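Long-range contact in putative peptidase (PDB 3K9T), which probably takes part in making modified polysaccharides and binds one zinc ion per subunit, with no peptidase activity expected despite its aminopeptidase-like fold: residues Y173-L178 against K217-F222. Residues are numbered along the deposited sequence; the frame is centred on the assembly and turned at random.
Sequences YIRGEL and KYSYRF
I174 and Y220 form the hydrogen-bonded pair where the end of strand 166-174 meets the start of strand 219-225, an antiparallel contact that passes into a loop stitched to its neighbour by a serine. The amide N of I174 reaches O of Y220 at 2.8 Å, nearly straight at 174°, and N of Y220 bonds back to O of I174. Beyond this pair the strand pairing stops, and the side chain of S219 takes over. Its OG accepts the amide N of G176 at 2.9 Å and donates to O of L178 at 2.8 Å. A short hydroxyl-bearing side chain suits a place where one atom must serve two backbone groups of the loop. G176, lacking a side chain, lets its CA come within 3.3 Å of O of Y218 in a CA-H...O contact. Farther on, N of L178 bonds to O of K217 across the contact, while the L178 and K217 chains run side by side.

Both strands belong to the mixed central sheet of the aminopeptidase-like domain, in which 219-225 lies between 166-174 and the parallel strand 181-187. Residues 175-178 begin the link from 166-174 to 181-187. On one face of the sheet, Y173, with CG anti to its own N (chi1 -179°), crosses R221 obliquely: its CD1 sits 3.4 Å above the guanidinium plane, offset toward the rim, the two planes only 16° apart. E171 and E181 form salt bridges with this arginine, probably holding its flat group against the ring. On the other face, apolar I174 and F222 suit the cover of helix 194-211; CD1 of I174 meets the ring edge of F222 at CE1, 3.8 Å away.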
loop_
_atom_site.group_PDB
_atom_site.type_symbol
_atom_site.label_atom_id
_atom_site.label_comp_id
_atom_site.label_asym_id
_atom_site.label_seq_id
_atom_site.Cartn_x
_atom_site.Cartn_y
_atom_site.Cartn_z
ATOM N N TYR A 173 26.893 15.829 -26.951
ATOM C CA TYR A 173 27.163 15.918 -25.511
ATOM C C TYR A 173 27.299 17.360 -25.048
ATOM O O TYR A 173 28.058 18.098 -25.615
ATOM C CB TYR A 173 28.467 15.223 -25.196
ATOM C CG TYR A 173 28.830 15.236 -23.746
ATOM C CD1 TYR A 173 28.127 14.459 -22.833
ATOM C CD2 TYR A 173 29.878 16.020 -23.274
ATOM C CE1 TYR A 173 28.453 14.460 -21.514
ATOM C CE2 TYR A 173 30.214 16.028 -21.924
ATOM C CZ TYR A 173 29.499 15.251 -21.068
ATOM O OH TYR A 173 29.818 15.242 -19.749
ATOM N N ILE A 174 26.535 17.744 -24.035
ATOM C CA ILE A 174 26.625 19.039 -23.397
ATOM C C ILE A 174 27.240 18.797 -22.021
ATOM O O ILE A 174 26.694 18.019 -21.215
ATOM C CB ILE A 174 25.242 19.674 -23.200
ATOM C CG1 ILE A 174 24.555 19.909 -24.540
ATOM C CG2 ILE A 174 25.334 20.986 -22.432
ATOM C CD1 ILE A 174 23.121 20.413 -24.404
ATOM N N ARG A 175 28.388 19.430 -21.778
ATOM C CA ARG A 175 29.059 19.384 -20.464
ATOM C C ARG A 175 28.403 20.347 -19.459
ATOM O O ARG A 175 28.289 21.554 -19.703
ATOM C CB ARG A 175 30.564 19.731 -20.599
ATOM C CG ARG A 175 31.405 19.542 -19.334
ATOM C CD ARG A 175 30.946 18.273 -18.541
ATOM N NE ARG A 175 31.978 17.705 -17.672
ATOM C CZ ARG A 175 32.146 17.987 -16.381
ATOM N NH1 ARG A 175 31.346 18.838 -15.752
ATOM N NH2 ARG A 175 33.138 17.413 -15.710
ATOM N N GLY A 176 27.972 19.812 -18.331
ATOM C CA GLY A 176 27.408 20.639 -17.271
ATOM C C GLY A 176 28.433 20.916 -16.187
ATOM O O GLY A 176 29.602 20.585 -16.340
ATOM N N GLU A 177 28.002 21.536 -15.096
ATOM C CA GLU A 177 28.893 21.758 -13.966
ATOM C C GLU A 177 29.390 20.435 -13.481
ATOM O O GLU A 177 30.534 20.347 -13.086
ATOM C CB GLU A 177 28.204 22.477 -12.788
ATOM C CG GLU A 177 27.766 23.912 -13.088
ATOM C CD GLU A 177 28.877 24.738 -13.745
ATOM O OE1 GLU A 177 29.905 25.000 -13.060
ATOM O OE2 GLU A 177 28.723 25.116 -14.944
ATOM N N LEU A 178 28.526 19.415 -13.530
ATOM C CA LEU A 178 28.837 18.079 -13.072
ATOM C C LEU A 178 28.905 17.077 -14.191
ATOM O O LEU A 178 28.228 17.231 -15.196
ATOM C CB LEU A 178 27.753 17.616 -12.109
ATOM C CG LEU A 178 27.496 18.431 -10.839
ATOM C CD1 LEU A 178 26.491 17.645 -10.047
ATOM C CD2 LEU A 178 28.779 18.703 -9.974
ATOM N N LYS A 217 23.449 22.192 -14.627
ATOM C CA LYS A 217 24.154 21.521 -13.517
ATOM C C LYS A 217 24.619 20.168 -14.018
ATOM O O LYS A 217 25.782 19.779 -13.858
ATOM C CB LYS A 217 23.214 21.340 -12.300
ATOM C CG LYS A 217 23.740 20.518 -11.075
ATOM C CD LYS A 217 22.640 20.439 -9.952
ATOM C CE LYS A 217 22.730 19.174 -9.051
ATOM N NZ LYS A 217 22.047 19.317 -7.709
ATOM N N TYR A 218 23.687 19.459 -14.626
ATOM C CA TYR A 218 23.989 18.167 -15.184
ATOM C C TYR A 218 24.528 18.243 -16.623
ATOM O O TYR A 218 24.363 19.246 -17.324
ATOM C CB TYR A 218 22.767 17.261 -15.149
ATOM C CG TYR A 218 22.331 16.858 -13.769
ATOM C CD1 TYR A 218 23.015 15.887 -13.060
ATOM C CD2 TYR A 218 21.216 17.427 -13.183
ATOM C CE1 TYR A 218 22.604 15.505 -11.795
ATOM C CE2 TYR A 218 20.809 17.058 -11.932
ATOM C CZ TYR A 218 21.490 16.090 -11.244
ATOM O OH TYR A 218 21.040 15.723 -10.007
ATOM N N SER A 219 25.220 17.172 -16.999
ATOM C CA SER A 219 25.676 16.956 -18.345
ATOM C C SER A 219 24.553 16.213 -19.023
ATOM O O SER A 219 23.799 15.509 -18.361
ATOM C CB SER A 219 26.962 16.139 -18.377
ATOM O OG SER A 219 28.056 16.922 -17.927
ATOM N N TYR A 220 24.420 16.429 -20.331
ATOM C CA TYR A 220 23.366 15.840 -21.114
ATOM C C TYR A 220 23.943 15.199 -22.361
ATOM O O TYR A 220 24.752 15.807 -23.036
ATOM C CB TYR A 220 22.332 16.911 -21.486
ATOM C CG TYR A 220 21.521 17.356 -20.318
ATOM C CD1 TYR A 220 22.047 18.276 -19.404
ATOM C CD2 TYR A 220 20.220 16.859 -20.106
ATOM C CE1 TYR A 220 21.314 18.686 -18.313
ATOM C CE2 TYR A 220 19.457 17.270 -19.006
ATOM C CZ TYR A 220 20.030 18.171 -18.096
ATOM O OH TYR A 220 19.325 18.601 -16.999
ATOM N N ARG A 221 23.525 13.970 -22.647
ATOM C CA ARG A 221 23.945 13.264 -23.840
ATOM C C ARG A 221 22.743 12.878 -24.645
ATOM O O ARG A 221 21.775 12.348 -24.112
ATOM C CB ARG A 221 24.694 12.017 -23.477
ATOM C CG ARG A 221 25.308 11.260 -24.665
ATOM C CD ARG A 221 26.038 9.976 -24.187
ATOM N NE ARG A 221 27.021 10.303 -23.155
ATOM C CZ ARG A 221 28.214 10.865 -23.387
ATOM N NH1 ARG A 221 28.608 11.132 -24.618
ATOM N NH2 ARG A 221 29.040 11.148 -22.379
ATOM N N PHE A 222 22.810 13.118 -25.951
ATOM C CA PHE A 222 21.692 12.817 -26.816
ATOM C C PHE A 222 22.156 11.804 -27.843
ATOM O O PHE A 222 23.033 12.102 -28.620
ATOM C CB PHE A 222 21.239 14.068 -27.512
ATOM C CG PHE A 222 20.875 15.169 -26.608
ATOM C CD1 PHE A 222 21.859 15.971 -26.043
ATOM C CD2 PHE A 222 19.543 15.458 -26.358
ATOM C CE1 PHE A 222 21.526 17.040 -25.195
ATOM C CE2 PHE A 222 19.195 16.516 -25.521
ATOM C CZ PHE A 222 20.196 17.311 -24.929
#